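Local coordinates for acyl-CoA dehydrogenase (Thermus thermophilus, PDB 2Z1Q), which probably uses bound FAD to oxidise saturated acyl-CoA thioesters to their 2,3-dehydroacyl-CoA counterparts, passing the electrons on to an acceptor, at residues Y23-F28 against L496-R501; I174-K179 against L235-V240; L260-Y265 against A342-Y347; V365-V370 against R386-A391. All coordinates share one frame; numbering follows the deposited sequence.

Interaction 1: residues Y23-F28 against L496-R501; sequences YTPEDF and LLRARR
Pro25 sets the CD-CG side of its ring over one face of the Arg498 guanidinium, CD 3.2 Å above the plane, over its centre, the two side chains at about a right angle. The arginine can lie beneath the proline because its chain is extended from CG to NE, with CG anti to the backbone N (chi1 172°). Glu26, bent at chi2, brings its carboxylate to the same guanidinium side-on. NE of Arg498 reaches OE1 of Glu26 at 2.6 Å, and NH1 of Arg498 reaches OE2 at 3.3 Å. Both oxygens use syn lone pairs, although the two planes are 35° apart. NH2 is bonded to Glu317, in a salt bridge, and to Ser318 of helix 300-331.

The contact thus fastens the loop before helix 30-54 to helix 476-502 of the C-terminal region. Losing the guanidinium to an alanine here would probably leave the carboxylates of Glu26 and Glu317 without this shared cation and open a gap under Pro25.

One helical turn on, Arg501 meets Asp27 end-on and nearly coplanar, the planes 23° apart: NH1 of Arg501 to OD2 of Asp27 is 2.7 Å, and NH2 to OD1 is 2.9 Å. OD1 also accepts the backbone N of Thr24, on its anti side, which fixes the carboxylate against its own turn.

Interaction 2: residues I174-K179 against L235-V240; sequences ILNGVK and LEDVKV
Backbone hydrogen bonds join Leu175 to Val238 and Gly177 to Leu235, each pair bonded in both directions. N of Leu175 lies 2.7 Å from O of Val238, and three of the four bonds fall on carbonyl lone pairs. The fourth, N of Leu235 to O of Gly177, comes in nearly end-on to the carbonyl at 165°.

Side-chain polar bonds fill the corner at Glu236 and Asp237. The amide of Asn176 bonds twice: its OD1 accepts N of Asp237 at 2.6 Å, from above the carbonyl plane, and its ND2 donates to OD1 of Asp237 at 3.2 Å. CG of Asn176 lies beside the backbone N, anti to the carbonyl carbon, which helps bring the amide to Asp237. The amide and carboxylate planes stand 90° apart, and OD1 of Asp237 is met from above the carboxylate plane. With a leucine in its place, N of Asp237 would probably lose its acceptor and the Asp237 carboxylate would be set free to turn.

Apolar contacts lie on the face bearing Leu175, Leu235 and Val238. Leu175 and Leu235 run side by side, CB of Leu175 pressed to 3.5 Å from CD2 of Leu235.

The register slips by one, and Asp237 and Val238 both face Leu175: a G1 beta bulge, with Asp237 at positive phi (50°), at the corner of the middle-domain beta sheet where strand 230-235 passes into strand 238-241, both paired with strand 172-183.

Interaction 3: residues L260-Y265 against A342-Y347; sequences LNVGRY and AGIEEY
ND2 of Asn261 donates to OE1 of Glu345 over 2.6 Å, the one hydrogen bond between these two segments. The N-H points at the oxygen with an angle of 154°, and the acceptor lies close to the plane of the amide. Seen from the carboxylate the approach is less regular: OE1 is met on its anti side, tilted out of the carboxylate plane, and amide and carboxylate planes are turned 42° apart. Glu345 reaches the amide by folding back, with CG anti to the backbone N (chi1 176°) and a bend at chi2.

Below this bond the contact is apolar and centres on Ile344, whose two branches find different partners. CG2 touches CB of Asn261 at 3.7 Å and also comes to the edge of the Tyr265 ring, near its plane, 4.2 Å from CE2. The longer branch ends at CD1, which meets CG2 of Val262 at 4.0 Å. Isoleucine and tyrosine side chains cross at about a right angle, and one face of the ring lies over the backbone O of Val262 in its own helix.

Helix 337-345 is thereby seated against the long helix 252-288 of the all-helical C-terminal domain. Ile327 of helix 300-331 touches both Tyr265 and Ile344, Tyr123 of helix 119-124 packs on Val262 and Ile344, and Asn261 leans on Ala348 at the start of helix 348-372.

Interaction 4: residues V365-V370 against R386-A391; sequences VVDEGV and RAYRDA
The ring of Tyr388 has O of Val366 at its edge, near the ring plane, and a bound water also in plane beside its hydroxyl. Two side chains approach it obliquely: CG2 of Val370, 3.7 Å from CD1 of Tyr388, and OD1 of Asp367, 3.4 Å from CE1. Val370 crosses the tyrosine at about a right angle, while Asp367 lies alongside it pointing the same way, its carboxylate 38° from the ring plane. With CG anti to the backbone N (chi1 -180°), Tyr388 stretches along the flank of helix 348-372 and carries its hydroxyl to the water, 2.6 Å from OH. The same water donates weakly to OD1 of Asp367. The ring also meets Tyr388 of the second subunit, with the two ring planes nearly parallel.

Val366 carries the rest of the apolar packing, alongside Val370. Its CG2 lies 3.8 Å from CB of Ala391, and its CG1 lies 4.1 Å from CB of Ala387, so the valine rests between two alanines one turn apart. Such small residues are consistent with the close backbone approach: CA of Val366 is 5.2 Å from CA of Tyr388, and the short segment axes come within 8.9 Å, antiparallel at 154°.

Chemically, the contact pairs an apolar seam with a charged margin at the dimer interface. Asp367 forms salt bridges to Arg392 and Arg395 of the second subunit, which would probably favour its ionised form. The same residues thus serve both the helix packing and the subunit interface.

How the interactions relate
Interaction 1 brings a loop near the N-terminus onto helix 476-502, far along the chain, and the other three fall between its segments in sequence, in the order 2, 3, 4. Interaction 2 stands apart in the beta-sheet middle domain, its centre about 50 Å from that of interaction 1. Interactions 3 and 4 share the C-terminal helical domain, with centres about 27 Å apart; helix 337-345 of one leads directly into helix 348-372 of the other. Helix 300-331 borders interactions 1, 3 and 4, linking the helical contacts. Only interaction 4 reaches the second subunit, so the set covers a long-range loop-to-helix contact, packing within domains and the dimer interface.

Interaction 1: residues Y23-F28 against L496-R501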
loop_
_atom_site.group_PDB
_atom_site.type_symbol
_atom_site.label_atom_id
_atom_site.label_comp_id
_atom_site.label_asym_id
_atom_site.label_seq_id
_atom_site.Cartn_x
_atom_site.Cartn_y
_atom_site.Cartn_z
ATOM N N TYR B 23 22.749 14.312 -15.902
ATOM C CA TYR B 23 22.677 15.385 -14.920
ATOM C C TYR B 23 22.308 14.737 -13.589
ATOM O O TYR B 23 21.283 14.067 -13.484
ATOM C CB TYR B 23 21.619 16.422 -15.347
ATOM C CG TYR B 23 21.580 17.677 -14.489
ATOM C CD1 TYR B 23 20.650 17.815 -13.457
ATOM C CD2 TYR B 23 22.504 18.708 -14.684
ATOM C CE1 TYR B 23 20.647 18.951 -12.633
ATOM C CE2 TYR B 23 22.509 19.844 -13.871
ATOM C CZ TYR B 23 21.582 19.959 -12.844
ATOM O OH TYR B 23 21.610 21.062 -12.020
ATOM N N THR B 24 23.157 14.907 -12.583
ATOM C CA THR B 24 22.914 14.323 -11.263
ATOM C C THR B 24 22.676 15.412 -10.222
ATOM O O THR B 24 22.932 16.589 -10.470
ATOM C CB THR B 24 24.113 13.490 -10.769
ATOM O OG1 THR B 24 25.233 14.358 -10.552
ATOM C CG2 THR B 24 24.480 12.418 -11.783
ATOM N N PRO B 25 22.182 15.024 -9.036
ATOM C CA PRO B 25 21.912 15.973 -7.951
ATOM C C PRO B 25 23.180 16.725 -7.527
ATOM O O PRO B 25 23.125 17.913 -7.216
ATOM C CB PRO B 25 21.355 15.080 -6.841
ATOM C CG PRO B 25 20.684 13.973 -7.617
ATOM C CD PRO B 25 21.697 13.676 -8.691
ATOM N N GLU B 26 24.323 16.044 -7.522
ATOM C CA GLU B 26 25.567 16.707 -7.147
ATOM C C GLU B 26 26.065 17.638 -8.255
ATOM O O GLU B 26 27.133 18.239 -8.138
ATOM C CB GLU B 26 26.651 15.684 -6.769
ATOM C CG GLU B 26 26.574 14.365 -7.506
ATOM C CD GLU B 26 25.463 13.449 -7.007
ATOM O OE1 GLU B 26 25.013 12.608 -7.808
ATOM O OE2 GLU B 26 25.049 13.552 -5.825
ATOM N N ASP B 27 25.286 17.765 -9.327
ATOM C CA ASP B 27 25.650 18.664 -10.422
ATOM C C ASP B 27 24.866 19.970 -10.294
ATOM O O ASP B 27 24.880 20.797 -11.200
ATOM C CB ASP B 27 25.331 18.041 -11.779
ATOM C CG ASP B 27 26.328 16.987 -12.194
ATOM O OD1 ASP B 27 25.902 16.011 -12.839
ATOM O OD2 ASP B 27 27.532 17.136 -11.894
ATOM N N PHE B 28 24.173 20.136 -9.170
ATOM C CA PHE B 28 23.377 21.338 -8.920
ATOM C C PHE B 28 24.294 22.551 -8.764
ATOM O O PHE B 28 25.164 22.557 -7.898
ATOM C CB PHE B 28 22.542 21.164 -7.635
ATOM C CG PHE B 28 21.361 20.217 -7.775
ATOM C CD1 PHE B 28 20.737 19.694 -6.643
ATOM C CD2 PHE B 28 20.860 19.868 -9.030
ATOM C CE1 PHE B 28 19.630 18.835 -6.761
ATOM C CE2 PHE B 28 19.761 19.015 -9.155
ATOM C CZ PHE B 28 19.146 18.496 -8.019
ATOM N N LEU B 496 23.015 3.663 -12.039
ATOM C CA LEU B 496 24.366 3.117 -12.191
ATOM C C LEU B 496 25.368 4.150 -12.683
ATOM O O LEU B 496 26.460 4.271 -12.134
ATOM C CB LEU B 496 24.342 1.919 -13.147
ATOM C CG LEU B 496 24.443 0.527 -12.509
ATOM C CD1 LEU B 496 23.832 -0.516 -13.432
ATOM C CD2 LEU B 496 25.906 0.201 -12.210
ATOM N N LEU B 497 24.995 4.891 -13.719
ATOM C CA LEU B 497 25.885 5.910 -14.261
ATOM C C LEU B 497 26.220 6.962 -13.217
ATOM O O LEU B 497 27.322 7.502 -13.213
ATOM C CB LEU B 497 25.251 6.573 -15.484
ATOM C CG LEU B 497 25.024 5.651 -16.684
ATOM C CD1 LEU B 497 24.396 6.425 -17.825
ATOM C CD2 LEU B 497 26.345 5.049 -17.122
ATOM N N ARG B 498 25.278 7.258 -12.327
ATOM C CA ARG B 498 25.526 8.254 -11.292
ATOM C C ARG B 498 26.440 7.670 -10.214
ATOM O O ARG B 498 27.302 8.368 -9.682
ATOM C CB ARG B 498 24.206 8.737 -10.671
ATOM C CG ARG B 498 24.357 9.653 -9.441
ATOM C CD ARG B 498 23.000 10.021 -8.833
ATOM N NE ARG B 498 23.127 10.768 -7.578
ATOM C CZ ARG B 498 22.110 11.070 -6.770
ATOM N NH1 ARG B 498 22.338 11.757 -5.654
ATOM N NH2 ARG B 498 20.870 10.686 -7.066
ATOM N N ALA B 499 26.256 6.390 -9.903
ATOM C CA ALA B 499 27.067 5.738 -8.884
ATOM C C ALA B 499 28.562 5.750 -9.249
ATOM O O ALA B 499 29.422 5.802 -8.368
ATOM C CB ALA B 499 26.596 4.304 -8.674
ATOM N N ARG B 500 28.844 5.698 -10.553
ATOM C CA ARG B 500 30.215 5.704 -11.070
ATOM C C ARG B 500 30.910 7.035 -10.799
ATOM O O ARG B 500 32.096 7.073 -10.468
ATOM C CB ARG B 500 30.205 5.418 -12.582
ATOM C CG ARG B 500 29.782 3.995 -12.941
ATOM C CD ARG B 500 30.797 2.975 -12.441
ATOM N NE ARG B 500 30.189 1.709 -12.033
ATOM C CZ ARG B 500 29.572 0.864 -12.853
ATOM N NH1 ARG B 500 29.053 -0.260 -12.374
ATOM N NH2 ARG B 500 29.478 1.132 -14.148
ATOM N N ARG B 501 30.163 8.123 -10.943
ATOM C CA ARG B 501 30.700 9.452 -10.694
ATOM C C ARG B 501 30.698 9.739 -9.207
ATOM O O ARG B 501 31.689 10.186 -8.642
ATOM C CB ARG B 501 29.842 10.487 -11.389
ATOM C CG ARG B 501 29.742 10.274 -12.870
ATOM C CD ARG B 501 28.757 11.243 -13.424
ATOM N NE ARG B 501 29.092 12.594 -13.002
ATOM C CZ ARG B 501 28.293 13.641 -13.159
ATOM N NH1 ARG B 501 28.681 14.839 -12.747
ATOM N NH2 ARG B 501 27.102 13.486 -13.722
#

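Interaction 2: residues I174-K179 against L235-V240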
loop_
_atom_site.group_PDB
_atom_site.type_symbol
_atom_site.label_atom_id
_atom_site.label_comp_id
_atom_site.label_asym_id
_atom_site.label_seq_id
_atom_site.Cartn_x
_atom_site.Cartn_y
_atom_site.Cartn_z
ATOM N N ILE B 174 -21.310 31.779 -23.267
ATOM C CA ILE B 174 -22.074 31.310 -22.114
ATOM C C ILE B 174 -21.659 29.890 -21.760
ATOM O O ILE B 174 -21.786 28.968 -22.579
ATOM C CB ILE B 174 -23.585 31.322 -22.392
ATOM C CG1 ILE B 174 -23.997 32.669 -22.984
ATOM C CG2 ILE B 174 -24.347 31.060 -21.095
ATOM C CD1 ILE B 174 -25.445 32.729 -23.401
ATOM N N LEU B 175 -21.168 29.718 -20.538
ATOM C CA LEU B 175 -20.706 28.413 -20.082
ATOM C C LEU B 175 -21.653 27.697 -19.129
ATOM O O LEU B 175 -22.164 28.279 -18.167
ATOM C CB LEU B 175 -19.328 28.538 -19.414
ATOM C CG LEU B 175 -18.109 28.904 -20.264
ATOM C CD1 LEU B 175 -16.839 28.628 -19.472
ATOM C CD2 LEU B 175 -18.107 28.085 -21.539
ATOM N N ASN B 176 -21.865 26.415 -19.407
ATOM C CA ASN B 176 -22.722 25.572 -18.590
ATOM C C ASN B 176 -22.106 24.184 -18.419
ATOM O O ASN B 176 -21.742 23.519 -19.396
ATOM C CB ASN B 176 -24.115 25.472 -19.228
ATOM C CG ASN B 176 -24.951 26.722 -19.003
ATOM O OD1 ASN B 176 -25.381 26.999 -17.879
ATOM N ND2 ASN B 176 -25.169 27.494 -20.067
ATOM N N GLY B 177 -21.982 23.744 -17.175
ATOM C CA GLY B 177 -21.413 22.430 -16.929
ATOM C C GLY B 177 -20.940 22.267 -15.504
ATOM O O GLY B 177 -21.090 23.178 -14.678
ATOM N N VAL B 178 -20.368 21.106 -15.208
ATOM C CA VAL B 178 -19.855 20.803 -13.872
ATOM C C VAL B 178 -18.426 20.286 -13.979
ATOM O O VAL B 178 -18.138 19.406 -14.790
ATOM C CB VAL B 178 -20.715 19.718 -13.185
ATOM C CG1 VAL B 178 -20.152 19.383 -11.810
ATOM C CG2 VAL B 178 -22.166 20.195 -13.076
ATOM N N LYS B 179 -17.528 20.852 -13.175
ATOM C CA LYS B 179 -16.126 20.434 -13.163
ATOM C C LYS B 179 -15.877 19.793 -11.793
ATOM O O LYS B 179 -16.189 20.377 -10.757
ATOM C CB LYS B 179 -15.210 21.635 -13.377
ATOM C CG LYS B 179 -15.647 22.564 -14.499
ATOM C CD LYS B 179 -15.758 21.867 -15.844
ATOM C CE LYS B 179 -14.417 21.417 -16.384
ATOM N NZ LYS B 179 -14.566 20.745 -17.713
ATOM N N LEU B 235 -21.006 25.655 -13.253
ATOM C CA LEU B 235 -21.187 26.789 -14.151
ATOM C C LEU B 235 -22.617 26.861 -14.658
ATOM O O LEU B 235 -23.043 26.025 -15.447
ATOM C CB LEU B 235 -20.255 26.710 -15.358
ATOM C CG LEU B 235 -18.754 26.791 -15.119
ATOM C CD1 LEU B 235 -18.188 25.416 -14.782
ATOM C CD2 LEU B 235 -18.122 27.325 -16.385
ATOM N N GLU B 236 -23.347 27.867 -14.191
ATOM C CA GLU B 236 -24.733 28.072 -14.598
ATOM C C GLU B 236 -24.800 29.383 -15.370
ATOM O O GLU B 236 -24.777 30.455 -14.776
ATOM C CB GLU B 236 -25.648 28.141 -13.372
ATOM C CG GLU B 236 -25.639 26.879 -12.514
ATOM C CD GLU B 236 -26.423 27.030 -11.215
ATOM O OE1 GLU B 236 -26.334 26.121 -10.364
ATOM O OE2 GLU B 236 -27.129 28.051 -11.042
ATOM N N ASP B 237 -24.873 29.288 -16.694
ATOM C CA ASP B 237 -24.924 30.458 -17.566
ATOM C C ASP B 237 -23.813 31.462 -17.237
ATOM O O ASP B 237 -24.090 32.597 -16.849
ATOM C CB ASP B 237 -26.292 31.148 -17.464
ATOM C CG ASP B 237 -27.428 30.277 -17.977
ATOM O OD1 ASP B 237 -27.271 29.659 -19.049
ATOM O OD2 ASP B 237 -28.482 30.219 -17.310
ATOM N N VAL B 238 -22.558 31.046 -17.394
ATOM C CA VAL B 238 -21.422 31.923 -17.113
ATOM C C VAL B 238 -21.003 32.723 -18.352
ATOM O O VAL B 238 -20.701 32.149 -19.403
ATOM C CB VAL B 238 -20.194 31.120 -16.596
ATOM C CG1 VAL B 238 -18.978 32.019 -16.511
ATOM C CG2 VAL B 238 -20.490 30.527 -15.222
ATOM N N LYS B 239 -21.005 34.049 -18.214
ATOM C CA LYS B 239 -20.627 34.957 -19.294
ATOM C C LYS B 239 -19.116 35.125 -19.326
ATOM O O LYS B 239 -18.505 35.557 -18.351
ATOM C CB LYS B 239 -21.276 36.331 -19.095
ATOM C CG LYS B 239 -22.793 36.346 -19.193
ATOM C CD LYS B 239 -23.267 36.389 -20.636
ATOM C CE LYS B 239 -22.989 37.743 -21.266
ATOM N NZ LYS B 239 -23.678 38.835 -20.516
ATOM N N VAL B 240 -18.520 34.783 -20.460
ATOM C CA VAL B 240 -17.083 34.890 -20.627
ATOM C C VAL B 240 -16.757 35.677 -21.894
ATOM O O VAL B 240 -17.133 35.283 -23.001
ATOM C CB VAL B 240 -16.435 33.491 -20.698
ATOM C CG1 VAL B 240 -14.945 33.615 -20.897
ATOM C CG2 VAL B 240 -16.716 32.724 -19.411
#

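Interaction 3: residues L260-Y265 against A342-Y347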
loop_
_atom_site.group_PDB
_atom_site.type_symbol
_atom_site.label_atom_id
_atom_site.label_comp_id
_atom_site.label_asym_id
_atom_site.label_seq_id
_atom_site.Cartn_x
_atom_site.Cartn_y
_atom_site.Cartn_z
ATOM N N LEU B 260 0.606 18.438 -18.853
ATOM C CA LEU B 260 0.850 17.134 -18.253
ATOM C C LEU B 260 2.331 16.757 -18.216
ATOM O O LEU B 260 2.762 16.100 -17.274
ATOM C CB LEU B 260 0.054 16.037 -18.990
ATOM C CG LEU B 260 -1.396 15.808 -18.535
ATOM C CD1 LEU B 260 -2.168 15.035 -19.605
ATOM C CD2 LEU B 260 -1.395 15.059 -17.205
ATOM N N ASN B 261 3.118 17.168 -19.212
ATOM C CA ASN B 261 4.540 16.813 -19.199
ATOM C C ASN B 261 5.262 17.400 -17.996
ATOM O O ASN B 261 6.072 16.724 -17.366
ATOM C CB ASN B 261 5.248 17.270 -20.483
ATOM C CG ASN B 261 4.802 16.497 -21.707
ATOM O OD1 ASN B 261 4.439 15.323 -21.624
ATOM N ND2 ASN B 261 4.847 17.152 -22.866
ATOM N N VAL B 262 4.971 18.654 -17.668
ATOM C CA VAL B 262 5.613 19.309 -16.542
ATOM C C VAL B 262 5.076 18.753 -15.233
ATOM O O VAL B 262 5.835 18.506 -14.283
ATOM C CB VAL B 262 5.367 20.811 -16.591
ATOM C CG1 VAL B 262 5.854 21.472 -15.303
ATOM C CG2 VAL B 262 6.056 21.392 -17.812
ATOM N N GLY B 263 3.765 18.577 -15.173
ATOM C CA GLY B 263 3.175 18.049 -13.966
ATOM C C GLY B 263 3.763 16.700 -13.607
ATOM O O GLY B 263 3.974 16.411 -12.433
ATOM N N ARG B 264 4.057 15.878 -14.606
ATOM C CA ARG B 264 4.595 14.564 -14.309
ATOM C C ARG B 264 5.999 14.566 -13.740
ATOM O O ARG B 264 6.265 13.861 -12.764
ATOM C CB ARG B 264 4.523 13.678 -15.546
ATOM C CG ARG B 264 3.095 13.314 -15.924
ATOM C CD ARG B 264 3.001 12.704 -17.312
ATOM N NE ARG B 264 1.622 12.337 -17.623
ATOM C CZ ARG B 264 1.174 12.029 -18.837
ATOM N NH1 ARG B 264 -0.104 11.706 -19.010
ATOM N NH2 ARG B 264 1.996 12.052 -19.873
ATOM N N TYR B 265 6.912 15.343 -14.305
ATOM C CA TYR B 265 8.234 15.282 -13.718
ATOM C C TYR B 265 8.323 16.022 -12.394
ATOM O O TYR B 265 9.122 15.644 -11.538
ATOM C CB TYR B 265 9.313 15.739 -14.696
ATOM C CG TYR B 265 9.252 17.171 -15.118
ATOM C CD1 TYR B 265 9.612 18.197 -14.236
ATOM C CD2 TYR B 265 8.920 17.507 -16.420
ATOM C CE1 TYR B 265 9.648 19.521 -14.658
ATOM C CE2 TYR B 265 8.953 18.824 -16.855
ATOM C CZ TYR B 265 9.323 19.825 -15.973
ATOM O OH TYR B 265 9.415 21.116 -16.441
ATOM N N ALA B 342 7.852 22.209 -27.171
ATOM C CA ALA B 342 8.431 21.149 -27.989
ATOM C C ALA B 342 9.683 20.594 -27.314
ATOM O O ALA B 342 9.989 19.407 -27.443
ATOM C CB ALA B 342 8.772 21.674 -29.382
ATOM N N GLY B 343 10.403 21.446 -26.591
ATOM C CA GLY B 343 11.604 20.986 -25.918
ATOM C C GLY B 343 11.257 20.010 -24.808
ATOM O O GLY B 343 11.928 18.983 -24.631
ATOM N N ILE B 344 10.213 20.330 -24.051
ATOM C CA ILE B 344 9.783 19.466 -22.968
ATOM C C ILE B 344 9.119 18.222 -23.565
ATOM O O ILE B 344 9.405 17.102 -23.147
ATOM C CB ILE B 344 8.805 20.201 -22.037
ATOM C CG1 ILE B 344 9.495 21.431 -21.430
ATOM C CG2 ILE B 344 8.320 19.256 -20.949
ATOM C CD1 ILE B 344 8.558 22.386 -20.708
ATOM N N GLU B 345 8.257 18.428 -24.558
ATOM C CA GLU B 345 7.560 17.330 -25.229
ATOM C C GLU B 345 8.534 16.265 -25.755
ATOM O O GLU B 345 8.167 15.101 -25.902
ATOM C CB GLU B 345 6.725 17.874 -26.387
ATOM C CG GLU B 345 6.021 16.808 -27.217
ATOM C CD GLU B 345 5.095 15.945 -26.379
ATOM O OE1 GLU B 345 4.560 16.462 -25.378
ATOM O OE2 GLU B 345 4.896 14.762 -26.724
ATOM N N GLU B 346 9.766 16.673 -26.043
ATOM C CA GLU B 346 10.780 15.748 -26.542
ATOM C C GLU B 346 10.980 14.591 -25.565
ATOM O O GLU B 346 11.285 13.474 -25.977
ATOM C CB GLU B 346 12.109 16.492 -26.740
ATOM C CG GLU B 346 13.273 15.612 -27.181
ATOM C CD GLU B 346 13.047 14.970 -28.538
ATOM O OE1 GLU B 346 13.866 14.113 -28.931
ATOM O OE2 GLU B 346 12.052 15.323 -29.214
ATOM N N TYR B 347 10.803 14.858 -24.272
ATOM C CA TYR B 347 10.980 13.813 -23.268
ATOM C C TYR B 347 9.697 13.418 -22.529
ATOM O O TYR B 347 9.728 13.084 -21.338
ATOM C CB TYR B 347 12.066 14.231 -22.268
ATOM C CG TYR B 347 13.379 14.597 -22.928
ATOM C CD1 TYR B 347 13.583 15.876 -23.452
ATOM C CD2 TYR B 347 14.397 13.655 -23.080
ATOM C CE1 TYR B 347 14.758 16.205 -24.112
ATOM C CE2 TYR B 347 15.586 13.974 -23.743
ATOM C CZ TYR B 347 15.752 15.253 -24.257
ATOM O OH TYR B 347 16.896 15.579 -24.944
#

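Interaction 4: residues V365-V370 against R386-A391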
loop_
_atom_site.group_PDB
_atom_site.type_symbol
_atom_site.label_atom_id
_atom_site.label_comp_id
_atom_site.label_asym_id
_atom_site.label_seq_id
_atom_site.Cartn_x
_atom_site.Cartn_y
_atom_site.Cartn_z
ATOM N N VAL B 365 7.876 3.386 0.299
ATOM C CA VAL B 365 8.561 4.038 1.411
ATOM C C VAL B 365 7.598 4.446 2.544
ATOM O O VAL B 365 7.870 4.177 3.716
ATOM C CB VAL B 365 9.394 5.259 0.889
ATOM C CG1 VAL B 365 10.037 6.025 2.041
ATOM C CG2 VAL B 365 10.481 4.743 -0.070
ATOM N N VAL B 366 6.473 5.080 2.226
ATOM C CA VAL B 366 5.569 5.432 3.327
ATOM C C VAL B 366 4.955 4.182 3.957
ATOM O O VAL B 366 4.690 4.159 5.147
ATOM C CB VAL B 366 4.429 6.410 2.899
ATOM C CG1 VAL B 366 5.040 7.714 2.437
ATOM C CG2 VAL B 366 3.553 5.797 1.813
ATOM N N ASP B 367 4.770 3.123 3.177
ATOM C CA ASP B 367 4.176 1.900 3.710
ATOM C C ASP B 367 5.067 1.210 4.734
ATOM O O ASP B 367 4.609 0.840 5.814
ATOM C CB ASP B 367 3.841 0.949 2.558
ATOM C CG ASP B 367 3.055 -0.251 3.016
ATOM O OD1 ASP B 367 2.091 -0.074 3.785
ATOM O OD2 ASP B 367 3.402 -1.375 2.607
ATOM N N GLU B 368 6.343 1.061 4.396
ATOM C CA GLU B 368 7.299 0.440 5.296
ATOM C C GLU B 368 7.585 1.421 6.417
ATOM O O GLU B 368 7.953 1.019 7.514
ATOM C CB GLU B 368 8.594 0.106 4.558
ATOM C CG GLU B 368 8.436 -1.005 3.531
ATOM C CD GLU B 368 7.896 -2.285 4.138
ATOM O OE1 GLU B 368 7.996 -2.474 5.365
ATOM O OE2 GLU B 368 7.374 -3.118 3.369
ATOM N N GLY B 369 7.419 2.711 6.142
ATOM C CA GLY B 369 7.642 3.701 7.176
ATOM C C GLY B 369 6.592 3.461 8.247
ATOM O O GLY B 369 6.881 3.460 9.439
ATOM N N VAL B 370 5.353 3.250 7.819
ATOM C CA VAL B 370 4.292 2.975 8.777
ATOM C C VAL B 370 4.654 1.687 9.522
ATOM O O VAL B 370 4.581 1.629 10.746
ATOM C CB VAL B 370 2.910 2.778 8.073
ATOM C CG1 VAL B 370 1.867 2.271 9.068
ATOM C CG2 VAL B 370 2.441 4.085 7.477
ATOM N N ARG B 386 0.090 10.573 8.393
ATOM C CA ARG B 386 -0.401 11.522 7.401
ATOM C C ARG B 386 0.285 11.270 6.049
ATOM O O ARG B 386 -0.358 11.348 4.997
ATOM C CB ARG B 386 -0.102 12.957 7.840
ATOM C CG ARG B 386 -0.840 14.038 7.040
ATOM C CD ARG B 386 0.027 15.276 6.795
ATOM N NE ARG B 386 0.904 15.598 7.922
ATOM C CZ ARG B 386 0.477 15.960 9.127
ATOM N NH1 ARG B 386 1.357 16.229 10.088
ATOM N NH2 ARG B 386 -0.818 16.058 9.375
ATOM N N ALA B 387 1.583 10.966 6.078
ATOM C CA ALA B 387 2.327 10.739 4.839
ATOM C C ALA B 387 1.804 9.512 4.090
ATOM O O ALA B 387 1.769 9.504 2.861
ATOM C CB ALA B 387 3.831 10.601 5.131
ATOM N N TYR B 388 1.377 8.490 4.824
ATOM C CA TYR B 388 0.830 7.293 4.204
ATOM C C TYR B 388 -0.442 7.695 3.460
ATOM O O TYR B 388 -0.659 7.282 2.317
ATOM C CB TYR B 388 0.477 6.257 5.264
ATOM C CG TYR B 388 -0.100 4.974 4.701
ATOM C CD1 TYR B 388 0.738 3.990 4.184
ATOM C CD2 TYR B 388 -1.482 4.746 4.681
ATOM C CE1 TYR B 388 0.229 2.810 3.665
ATOM C CE2 TYR B 388 -2.003 3.557 4.160
ATOM C CZ TYR B 388 -1.131 2.597 3.655
ATOM O OH TYR B 388 -1.574 1.404 3.142
ATOM N N ARG B 389 -1.284 8.509 4.093
ATOM C CA ARG B 389 -2.513 8.918 3.433
ATOM C C ARG B 389 -2.279 9.904 2.276
ATOM O O ARG B 389 -2.850 9.729 1.191
ATOM C CB ARG B 389 -3.507 9.486 4.453
ATOM C CG ARG B 389 -4.172 8.406 5.329
ATOM C CD ARG B 389 -5.220 8.967 6.300
ATOM N NE ARG B 389 -4.567 9.772 7.322
ATOM C CZ ARG B 389 -4.503 11.102 7.305
ATOM N NH1 ARG B 389 -5.077 11.808 6.331
ATOM N NH2 ARG B 389 -3.806 11.732 8.229
ATOM N N ASP B 390 -1.418 10.902 2.501
ATOM C CA ASP B 390 -1.109 11.901 1.471
ATOM C C ASP B 390 -0.503 11.276 0.214
ATOM O O ASP B 390 -0.692 11.773 -0.899
ATOM C CB ASP B 390 -0.108 12.944 2.004
ATOM C CG ASP B 390 -0.684 13.826 3.108
ATOM O OD1 ASP B 390 -1.897 13.711 3.411
ATOM O OD2 ASP B 390 0.082 14.640 3.673
ATOM N N ALA B 391 0.241 10.191 0.397
ATOM C CA ALA B 391 0.909 9.552 -0.735
ATOM C C ALA B 391 -0.008 8.893 -1.744
ATOM O O ALA B 391 0.221 8.967 -2.947
ATOM C CB ALA B 391 1.904 8.532 -0.228
HETATM O O HOH W 1 0.041 -0.363 2.071
#